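Local coordinates for protein methylmalonate-semialdehyde dehydrogenase (Oceanimonas doudoroffii, PDB 4ZZ7) that catalyses the NAD-dependent, acylating oxidation of methylmalonate semialdehyde, which, as in other methylmalonate-semialdehyde dehydrogenases, probably yields propionyl-CoA, at residues I7-N12 with Q36-S41; I133-E138 with T479-W484; K253-V258 with V288-G293; L443-A448 with H464-D469. One frame throughout, in Å; residues are numbered along the deposited sequence.

In the fold
Three of the four contacts lie round the NAD-binding region, while contact 2 stands apart on the strands that join subunits. Contacts 1 and 3 flank the centre of the chain on opposite sides, their own centres about 43 Å apart: in contact 1 Leu39 has its side chain about 8 Å from the bound NAD, and in contact 3 that of Lys253 is about 5 Å from the side chain of NAD-binding Glu385. Contact 4 is closest to contact 3, with nearest atoms about 6 Å apart, and its Tyr466 side chain is also about 8 Å from NAD. Helix 467-473 of contact 4 is followed by strand 475-483 of contact 2; the nearest atoms of contacts 2 and 4 are about 12 Å apart. Both of these contacts touch the fourth subunit.

Contact 1: residues I7-N12 with Q36-S41; sequences IGHLIN and QLDLAS
The imidazole of His9 meets the carboxylate of Asp38 with the two planes 49° apart, so the groups are neither stacked nor coplanar. His9 NE2 lies 2.7 Å from Asp38 OD2, but the N-H is bent well away from the oxygen (128°) and the hydrogen bond is weak. Ala40 approaches the same ring obliquely, its CB 3.7 Å from His9 NE2, while Asp38 O lies 3.3 Å from His9 CE1. With its CG anti to the backbone N (chi1 -169°), Asp38 turns its carboxylate to the histidine. Both groups have second partners that limit their rotation: His9 ND1 is hydrogen-bonded to the backbone N of Asn205, and the two carboxylate oxygens of Asp38 take the backbone N-H groups of Glu18 and Asn19. The acid thus works chiefly as a buried acceptor for these two backbone groups, with the histidine as an added donor.

Just before this, toward the N-terminal side of both segments, the backbones pair as parallel strands. Ile7 N donates to Gln36 O at 2.8 Å, and Ile7 O receives Asp38 N at 3.0 Å, two bonds that set Ile7 against Leu37. Their side chains share one face of the sheet, Ile7 CG2 resting 3.6 Å from Leu37 CD1. Leu37 is about 4 Å, side chain to side chain, from the NAD-binding Glu178.

Strand 6-10 is flanked in this small mixed sheet by strands 15-16 and 32-38, and the latter pairs in turn with 22-27. Ile7 touches helix 182-193, and His9 packs on Thr44 of helix 42-61, with Ser41 at the N-cap position of that helix.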
# COMPACT_ATOMS: atom_id res chain seq x y z
N ILE A 7 11.29 14.30 -42.03
CA ILE A 7 10.62 13.75 -40.84
C ILE A 7 9.69 14.78 -40.19
O ILE A 7 10.11 15.91 -39.85
CB ILE A 7 11.63 13.28 -39.78
CG1 ILE A 7 12.54 12.19 -40.37
CG2 ILE A 7 10.91 12.76 -38.54
CD1 ILE A 7 13.80 11.97 -39.58
N GLY A 8 8.46 14.38 -39.97
CA GLY A 8 7.46 15.33 -39.54
C GLY A 8 7.10 15.23 -38.07
O GLY A 8 7.95 14.96 -37.23
N HIS A 9 5.82 15.46 -37.81
CA HIS A 9 5.27 15.53 -36.48
C HIS A 9 3.96 14.78 -36.46
O HIS A 9 3.25 14.75 -37.45
CB HIS A 9 4.97 16.97 -36.10
CG HIS A 9 6.06 17.94 -36.44
ND1 HIS A 9 7.32 17.83 -35.92
CD2 HIS A 9 6.06 19.04 -37.22
CE1 HIS A 9 8.07 18.82 -36.38
NE2 HIS A 9 7.33 19.57 -37.17
N LEU A 10 3.64 14.20 -35.32
CA LEU A 10 2.38 13.51 -35.12
C LEU A 10 1.49 14.43 -34.31
O LEU A 10 1.72 14.63 -33.12
CB LEU A 10 2.64 12.20 -34.37
CG LEU A 10 1.45 11.33 -34.00
CD1 LEU A 10 0.62 10.98 -35.22
CD2 LEU A 10 1.95 10.07 -33.31
N ILE A 11 0.48 14.99 -34.97
CA ILE A 11 -0.47 15.87 -34.29
C ILE A 11 -1.90 15.51 -34.63
O ILE A 11 -2.34 15.64 -35.76
CB ILE A 11 -0.24 17.35 -34.64
CG1 ILE A 11 1.17 17.77 -34.24
CG2 ILE A 11 -1.28 18.22 -33.94
CD1 ILE A 11 1.53 19.21 -34.57
N ASN A 12 -2.65 15.11 -33.61
CA ASN A 12 -4.02 14.62 -33.77
C ASN A 12 -4.10 13.45 -34.77
O ASN A 12 -4.94 13.44 -35.66
CB ASN A 12 -4.96 15.77 -34.14
CG ASN A 12 -6.37 15.58 -33.59
OD1 ASN A 12 -6.59 15.59 -32.38
ND2 ASN A 12 -7.33 15.46 -34.47
N GLN A 36 16.29 14.70 -43.26
CA GLN A 36 16.01 16.07 -42.78
C GLN A 36 14.90 16.03 -41.74
O GLN A 36 13.84 15.43 -41.95
CB GLN A 36 15.54 16.98 -43.93
CG GLN A 36 16.61 17.36 -44.93
CD GLN A 36 17.74 18.13 -44.29
OE1 GLN A 36 17.52 19.19 -43.69
NE2 GLN A 36 18.95 17.61 -44.39
N LEU A 37 15.14 16.68 -40.61
CA LEU A 37 14.14 16.75 -39.57
C LEU A 37 13.50 18.11 -39.55
O LEU A 37 14.17 19.11 -39.33
CB LEU A 37 14.79 16.49 -38.22
CG LEU A 37 13.82 16.55 -37.04
CD1 LEU A 37 12.70 15.52 -37.19
CD2 LEU A 37 14.63 16.36 -35.77
N ASP A 38 12.19 18.13 -39.77
CA ASP A 38 11.42 19.37 -39.65
C ASP A 38 11.43 19.88 -38.21
O ASP A 38 11.20 19.11 -37.30
CB ASP A 38 9.98 19.13 -40.09
CG ASP A 38 9.21 20.42 -40.25
OD1 ASP A 38 9.63 21.26 -41.07
OD2 ASP A 38 8.18 20.58 -39.57
N LEU A 39 11.71 21.16 -38.00
CA LEU A 39 11.70 21.73 -36.66
C LEU A 39 10.44 22.54 -36.43
O LEU A 39 10.14 23.48 -37.16
CB LEU A 39 12.95 22.57 -36.41
CG LEU A 39 14.29 21.84 -36.57
CD1 LEU A 39 15.43 22.76 -36.17
CD2 LEU A 39 14.38 20.55 -35.75
N ALA A 40 9.72 22.18 -35.37
CA ALA A 40 8.43 22.79 -35.09
C ALA A 40 8.59 24.09 -34.35
O ALA A 40 9.42 24.23 -33.47
CB ALA A 40 7.55 21.85 -34.28
N SER A 41 7.75 25.04 -34.71
CA SER A 41 7.82 26.38 -34.20
C SER A 41 6.76 26.49 -33.14
O SER A 41 5.92 25.61 -33.02
CB SER A 41 7.53 27.36 -35.33
OG SER A 41 6.21 27.12 -35.85

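Contact 2: residues I133-E138 with T479-W484; sequences IDSWSE and TVTQRW
Residues Ile133-Glu138 and Thr479-Trp484 form an antiparallel strand pair, in the three-stranded sheet by which aldehyde dehydrogenases oligomerise. Asp134 with Gln482 and Trp136 with Val480 are its hydrogen-bonded pairs; Ser135 with Thr481 and Ser137 with Thr479 are non-hydrogen-bonded. Gln482 N donates to Asp134 O at 2.8 Å and Val480 N to Trp136 O at 3.0 Å.

Val480 O is gripped twice, by Trp136 N at 2.9 Å in the carbonyl plane and by the hydroxyl Ser135 OG at 2.6 Å, which comes from above that plane. On the face holding Ser135, Ile133 CG2 meets Thr481 CG2 at 3.5 Å.

The other face is dominated by Trp136. Its chi1 of 68° sets CG between the backbone N and carbonyl carbon and brings one face of the indole against Val480, whose CG1 sits 3.6 Å from the centroid of the six-membered ring in a CH-pi contact. Gln482, its chain extended through CG, brings NE2 to the rim 3.5 Å from Trp136 CH2, the amide turned 75° from the indole. Trp136 NE1 has a weak hydrogen bond to Glu138 OE2, which also bonds His125 of the third subunit. Were Trp136 replaced by an alanine, Val480 CG1 would probably lose its aromatic platform, with a gap beside the Gln482 amide.

Strand 123-126 borders strand 133-141 on its far side. Along strand 475-483 the sheet continues into a parallel ladder with the second subunit, while His125 of the third subunit stacks on Trp136 and Arg426 of the fourth subunit forms a salt bridge with Asp134.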
# COMPACT_ATOMS: atom_id res chain seq x y z
N ILE A 133 -18.97 10.37 9.05
CA ILE A 133 -18.28 11.16 8.03
C ILE A 133 -17.19 10.29 7.43
O ILE A 133 -16.29 9.87 8.12
CB ILE A 133 -17.65 12.44 8.62
CG1 ILE A 133 -18.72 13.30 9.29
CG2 ILE A 133 -16.92 13.24 7.53
CD1 ILE A 133 -18.22 14.59 9.90
N ASP A 134 -17.28 10.01 6.14
CA ASP A 134 -16.26 9.25 5.43
C ASP A 134 -15.42 10.20 4.59
O ASP A 134 -15.87 11.28 4.24
CB ASP A 134 -16.90 8.21 4.52
CG ASP A 134 -17.69 7.18 5.28
OD1 ASP A 134 -17.47 7.00 6.51
OD2 ASP A 134 -18.55 6.52 4.64
N SER A 135 -14.21 9.76 4.27
CA SER A 135 -13.33 10.55 3.40
C SER A 135 -12.46 9.60 2.60
O SER A 135 -12.21 8.50 3.05
CB SER A 135 -12.46 11.53 4.23
OG SER A 135 -11.66 12.36 3.41
N TRP A 136 -12.03 10.05 1.42
CA TRP A 136 -11.21 9.22 0.51
C TRP A 136 -10.39 10.05 -0.46
O TRP A 136 -10.81 11.14 -0.85
CB TRP A 136 -12.06 8.21 -0.28
CG TRP A 136 -12.97 8.83 -1.27
CD1 TRP A 136 -12.69 9.09 -2.58
CD2 TRP A 136 -14.32 9.28 -1.05
NE1 TRP A 136 -13.78 9.67 -3.19
CE2 TRP A 136 -14.79 9.80 -2.27
CE3 TRP A 136 -15.18 9.30 0.07
CZ2 TRP A 136 -16.09 10.33 -2.41
CZ3 TRP A 136 -16.48 9.85 -0.08
CH2 TRP A 136 -16.91 10.35 -1.31
N SER A 137 -9.24 9.51 -0.88
CA SER A 137 -8.40 10.19 -1.87
C SER A 137 -8.67 9.69 -3.28
O SER A 137 -9.09 8.55 -3.49
CB SER A 137 -6.90 10.10 -1.53
OG SER A 137 -6.41 8.79 -1.46
N GLU A 138 -8.46 10.57 -4.24
CA GLU A 138 -8.50 10.20 -5.63
C GLU A 138 -7.29 10.82 -6.31
O GLU A 138 -6.90 11.95 -6.00
CB GLU A 138 -9.79 10.69 -6.29
CG GLU A 138 -11.08 10.06 -5.77
CD GLU A 138 -12.24 10.24 -6.74
OE1 GLU A 138 -12.11 11.00 -7.71
OE2 GLU A 138 -13.30 9.61 -6.56
N THR A 479 -8.94 15.09 -2.23
CA THR A 479 -9.53 14.46 -1.08
C THR A 479 -10.98 14.91 -0.97
O THR A 479 -11.28 16.13 -1.00
CB THR A 479 -8.75 14.78 0.19
OG1 THR A 479 -7.36 14.50 -0.04
CG2 THR A 479 -9.28 13.95 1.35
N VAL A 480 -11.85 13.91 -0.88
CA VAL A 480 -13.27 14.10 -0.71
C VAL A 480 -13.60 13.75 0.73
O VAL A 480 -13.10 12.75 1.24
CB VAL A 480 -14.07 13.22 -1.68
CG1 VAL A 480 -15.59 13.42 -1.53
CG2 VAL A 480 -13.68 13.56 -3.10
N THR A 481 -14.41 14.60 1.38
CA THR A 481 -15.00 14.33 2.72
C THR A 481 -16.52 14.45 2.58
O THR A 481 -17.01 15.40 2.04
CB THR A 481 -14.47 15.30 3.80
OG1 THR A 481 -13.04 15.20 3.87
CG2 THR A 481 -15.02 15.00 5.17
N GLN A 482 -17.24 13.46 3.05
CA GLN A 482 -18.65 13.29 2.72
C GLN A 482 -19.45 13.12 3.98
O GLN A 482 -19.03 12.42 4.88
CB GLN A 482 -18.84 12.03 1.89
CG GLN A 482 -20.18 11.91 1.21
CD GLN A 482 -20.31 10.61 0.47
OE1 GLN A 482 -20.41 9.57 1.10
NE2 GLN A 482 -20.32 10.66 -0.85
N ARG A 483 -20.63 13.72 4.00
CA ARG A 483 -21.57 13.63 5.12
C ARG A 483 -22.99 13.75 4.61
O ARG A 483 -23.26 14.54 3.73
CB ARG A 483 -21.30 14.77 6.07
CG ARG A 483 -22.22 14.83 7.26
CD ARG A 483 -21.62 15.71 8.34
NE ARG A 483 -22.53 15.79 9.47
CZ ARG A 483 -23.44 16.75 9.66
NH1 ARG A 483 -24.24 16.70 10.72
NH2 ARG A 483 -23.55 17.77 8.80
N TRP A 484 -23.90 12.98 5.18
CA TRP A 484 -25.31 13.05 4.77
C TRP A 484 -26.19 13.35 5.98
O TRP A 484 -26.66 12.44 6.69
CB TRP A 484 -25.74 11.75 4.13
CG TRP A 484 -24.94 11.36 2.93
CD1 TRP A 484 -24.02 10.38 2.86
CD2 TRP A 484 -25.02 11.94 1.61
NE1 TRP A 484 -23.49 10.31 1.59
CE2 TRP A 484 -24.09 11.25 0.80
CE3 TRP A 484 -25.77 12.98 1.04
CZ2 TRP A 484 -23.90 11.54 -0.55
CZ3 TRP A 484 -25.57 13.28 -0.30
CH2 TRP A 484 -24.64 12.55 -1.08

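Contact 3: residues K253-V258 with V288-G293; sequences KNHAIV and VAVAVG
Alternating backbone hydrogen bonds hold strand 254-258 to strand 288-292 in parallel register. Ala256 is central: its N donates to Val288 O at 2.8 Å and its O accepts from Val290 N at 2.6 Å. Val258 N to Val290 O, at 3.1 Å, carries the ladder on, and Val288 N to Asn254 O starts it. A further bond fixes the imidazole of His255, whose ND1 donates to Lys253 O at 2.8 Å, with that oxygen in the ring plane although the donor stands above the plane of the carbonyl. Tyr382 OH is hydrogen-bonded to NE2, so both ring nitrogens have partners.

Held in this way, the imidazole spreads flat over Val288: the CB of Val288 lies 3.8 Å from the centroid of the His255 ring, 6° off its normal, a CH-pi contact. Val290 CG2 comes to the ring edge, 3.5 Å from His255 CD2. Lys253, bent at chi2 and chi4, crosses Val288 at about a right angle, its CD against the methyl CG2. Replacing His255 with a leucine would probably uncouple Tyr382 and the carbonyl of Lys253 from the ring that links them, and strip Val288 of its flat cover.

The pair forms a beta-alpha-beta crossover through helix 264-276, beside the cofactor site: the Lys253 side chain is about 5 Å from that of NAD-binding Glu385. Strand 411-418 flanks 254-258 and strand 390-396 flanks 286-292, while helix 399-408 covers the face with His255, Ile257 and Val290.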
# COMPACT_ATOMS: atom_id res chain seq x y z
N LYS A 253 28.11 10.52 -12.94
CA LYS A 253 29.46 9.92 -12.91
C LYS A 253 29.44 8.69 -11.99
O LYS A 253 29.69 8.77 -10.77
CB LYS A 253 30.55 10.91 -12.44
CG LYS A 253 31.53 11.34 -13.54
CD LYS A 253 32.66 10.34 -13.75
CE LYS A 253 33.68 10.85 -14.77
NZ LYS A 253 33.32 10.59 -16.18
N ASN A 254 29.12 7.54 -12.58
CA ASN A 254 28.83 6.36 -11.78
C ASN A 254 30.09 5.64 -11.37
O ASN A 254 30.86 5.23 -12.22
CB ASN A 254 27.88 5.42 -12.53
CG ASN A 254 26.41 5.92 -12.56
OD1 ASN A 254 25.49 5.13 -12.70
ND2 ASN A 254 26.20 7.20 -12.42
N HIS A 255 30.30 5.50 -10.06
CA HIS A 255 31.48 4.87 -9.49
C HIS A 255 31.18 3.45 -9.02
O HIS A 255 30.12 3.20 -8.49
CB HIS A 255 31.97 5.65 -8.26
CG HIS A 255 32.59 6.99 -8.57
ND1 HIS A 255 31.94 7.96 -9.31
CD2 HIS A 255 33.76 7.53 -8.17
CE1 HIS A 255 32.71 9.03 -9.38
NE2 HIS A 255 33.81 8.80 -8.70
N ALA A 256 32.15 2.55 -9.17
CA ALA A 256 32.09 1.20 -8.62
C ALA A 256 33.30 0.96 -7.70
O ALA A 256 34.45 1.08 -8.14
CB ALA A 256 32.07 0.16 -9.72
N ILE A 257 33.03 0.61 -6.46
CA ILE A 257 34.07 0.29 -5.50
C ILE A 257 34.38 -1.18 -5.67
O ILE A 257 33.51 -2.02 -5.45
CB ILE A 257 33.61 0.55 -4.06
CG1 ILE A 257 33.25 2.03 -3.91
CG2 ILE A 257 34.67 0.14 -3.04
CD1 ILE A 257 32.66 2.38 -2.57
N VAL A 258 35.61 -1.49 -6.07
CA VAL A 258 36.10 -2.88 -6.16
C VAL A 258 36.87 -3.18 -4.86
O VAL A 258 37.99 -2.72 -4.66
CB VAL A 258 36.98 -3.10 -7.40
CG1 VAL A 258 37.35 -4.56 -7.52
CG2 VAL A 258 36.25 -2.64 -8.65
N VAL A 288 33.71 5.10 -13.64
CA VAL A 288 34.78 5.15 -12.66
C VAL A 288 34.81 3.88 -11.80
O VAL A 288 33.85 3.52 -11.15
CB VAL A 288 34.64 6.38 -11.74
CG1 VAL A 288 35.87 6.55 -10.86
CG2 VAL A 288 34.42 7.65 -12.56
N ALA A 289 35.95 3.21 -11.81
CA ALA A 289 36.16 2.07 -10.94
C ALA A 289 37.09 2.52 -9.82
O ALA A 289 38.22 2.94 -10.06
CB ALA A 289 36.76 0.92 -11.73
N VAL A 290 36.60 2.50 -8.60
CA VAL A 290 37.42 2.92 -7.46
C VAL A 290 38.04 1.69 -6.79
O VAL A 290 37.39 1.02 -5.99
CB VAL A 290 36.59 3.74 -6.46
CG1 VAL A 290 37.48 4.33 -5.37
CG2 VAL A 290 35.86 4.85 -7.18
N ALA A 291 39.30 1.41 -7.12
CA ALA A 291 39.98 0.24 -6.59
C ALA A 291 40.54 0.54 -5.21
O ALA A 291 41.36 1.42 -5.06
CB ALA A 291 41.09 -0.19 -7.53
N VAL A 292 40.06 -0.17 -4.20
CA VAL A 292 40.52 0.04 -2.82
C VAL A 292 41.71 -0.90 -2.56
O VAL A 292 41.55 -2.12 -2.42
CB VAL A 292 39.37 -0.03 -1.75
CG1 VAL A 292 38.33 -1.07 -2.10
CG2 VAL A 292 39.91 -0.28 -0.35
N GLY A 293 42.90 -0.30 -2.50
CA GLY A 293 44.16 -1.03 -2.45
C GLY A 293 44.66 -1.32 -3.84
O GLY A 293 43.94 -1.08 -4.83

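Contact 4: residues L443-A448 with H464-D469; sequences LPVPVA and HAYGPD
Tyr466 buries the most surface here, its phenol reaching into the loop Leu443-Ala448 to meet Pro446 and Ala448. Its chi1 of 67° swings the ring across this loop. The hydroxyl is hydrogen-bonded to Pro446 O, but the modelled OH-to-O separation of 2.3 Å is too short to be taken literally at 2.9 Å resolution. That oxygen lies at the edge of the ring and near its plane, as does Val447 O, 3.6 Å from Tyr466 CE1. The pyrrolidine of Pro446 and the methyl CG1 of Val445 stand across the phenol's end, Val445 CG1 3.8 Å from Tyr466 OH. The side chain of Val445 is about 7 Å from that of NAD-binding Cys283.

Ala448 contributes backbone more than side chain. Its CA comes obliquely to the ring, 3.9 Å from Tyr466 CE1, and its carbonyl meets the next residue: Ala448 O receives a CA-H contact from Gly467 CA at 3.4 Å. Gly467 has a positive phi of 69°, natural for glycine.

The chemistry is thus one phenol hydroxyl directed at a single main-chain carbonyl, Pro446 O, with Val447 O at the ring edge, Trp160 meeting the ring and Asn110 touching the side chain. The phenol thereby ties the residues leading to helix 467-473 to the 443-448 loop.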
# COMPACT_ATOMS: atom_id res chain seq x y z
N LEU A 443 25.15 -1.94 -13.21
CA LEU A 443 24.04 -1.16 -13.77
C LEU A 443 22.77 -1.41 -12.97
O LEU A 443 21.85 -2.09 -13.46
CB LEU A 443 23.81 -1.54 -15.23
CG LEU A 443 24.97 -1.37 -16.21
CD1 LEU A 443 24.62 -2.00 -17.55
CD2 LEU A 443 25.33 0.12 -16.35
N PRO A 444 22.69 -0.87 -11.75
CA PRO A 444 21.52 -1.12 -10.90
C PRO A 444 20.35 -0.27 -11.34
O PRO A 444 19.93 0.62 -10.62
CB PRO A 444 22.01 -0.73 -9.51
CG PRO A 444 23.02 0.34 -9.77
CD PRO A 444 23.66 0.02 -11.08
N VAL A 445 19.86 -0.56 -12.55
CA VAL A 445 18.72 0.12 -13.15
C VAL A 445 17.42 -0.46 -12.57
O VAL A 445 17.16 -1.67 -12.69
CB VAL A 445 18.71 -0.02 -14.66
CG1 VAL A 445 17.52 0.71 -15.24
CG2 VAL A 445 19.97 0.57 -15.24
N PRO A 446 16.63 0.39 -11.89
CA PRO A 446 15.39 -0.10 -11.38
C PRO A 446 14.45 -0.64 -12.47
O PRO A 446 14.35 -0.07 -13.56
CB PRO A 446 14.79 1.13 -10.71
CG PRO A 446 15.96 1.92 -10.28
CD PRO A 446 16.91 1.76 -11.40
N VAL A 447 13.75 -1.72 -12.14
CA VAL A 447 12.80 -2.35 -13.02
C VAL A 447 11.55 -1.46 -13.13
O VAL A 447 11.28 -0.63 -12.25
CB VAL A 447 12.43 -3.74 -12.49
CG1 VAL A 447 11.61 -4.53 -13.51
CG2 VAL A 447 13.68 -4.54 -12.20
N ALA A 448 10.79 -1.64 -14.21
CA ALA A 448 9.56 -0.87 -14.50
C ALA A 448 8.60 -0.66 -13.36
O ALA A 448 7.86 0.33 -13.38
CB ALA A 448 8.81 -1.52 -15.65
N HIS A 464 10.37 10.60 -8.81
CA HIS A 464 11.31 10.06 -9.77
C HIS A 464 10.64 9.55 -11.02
O HIS A 464 9.44 9.62 -11.15
CB HIS A 464 12.14 9.03 -9.06
CG HIS A 464 12.98 9.62 -7.98
ND1 HIS A 464 13.98 8.93 -7.34
CD2 HIS A 464 13.00 10.87 -7.47
CE1 HIS A 464 14.57 9.73 -6.47
NE2 HIS A 464 13.99 10.91 -6.52
N ALA A 465 11.46 9.08 -11.96
CA ALA A 465 10.99 8.64 -13.27
C ALA A 465 10.41 7.25 -13.22
O ALA A 465 10.89 6.39 -12.47
CB ALA A 465 12.11 8.70 -14.31
N TYR A 466 9.34 7.10 -14.03
CA TYR A 466 8.56 5.88 -14.28
C TYR A 466 8.12 5.22 -13.00
O TYR A 466 8.24 5.81 -11.96
CB TYR A 466 9.24 4.95 -15.33
CG TYR A 466 10.56 4.24 -15.04
CD1 TYR A 466 10.57 3.02 -14.40
CD2 TYR A 466 11.76 4.71 -15.54
CE1 TYR A 466 11.75 2.32 -14.20
CE2 TYR A 466 12.94 4.01 -15.35
CZ TYR A 466 12.93 2.81 -14.67
OH TYR A 466 14.08 2.09 -14.44
N GLY A 467 7.54 4.04 -13.07
CA GLY A 467 7.22 3.28 -11.85
C GLY A 467 6.12 3.91 -11.03
O GLY A 467 5.28 4.61 -11.60
N PRO A 468 6.13 3.68 -9.69
CA PRO A 468 5.09 4.26 -8.82
C PRO A 468 5.08 5.79 -8.73
O PRO A 468 4.00 6.41 -8.68
CB PRO A 468 5.44 3.69 -7.45
CG PRO A 468 6.20 2.44 -7.76
CD PRO A 468 7.07 2.86 -8.89
N ASP A 469 6.26 6.39 -8.71
CA ASP A 469 6.35 7.83 -8.64
C ASP A 469 5.73 8.50 -9.83
O ASP A 469 5.18 9.58 -9.69
CB ASP A 469 7.79 8.25 -8.48
CG ASP A 469 8.30 7.98 -7.09
OD1 ASP A 469 7.64 7.27 -6.32
OD2 ASP A 469 9.36 8.49 -6.71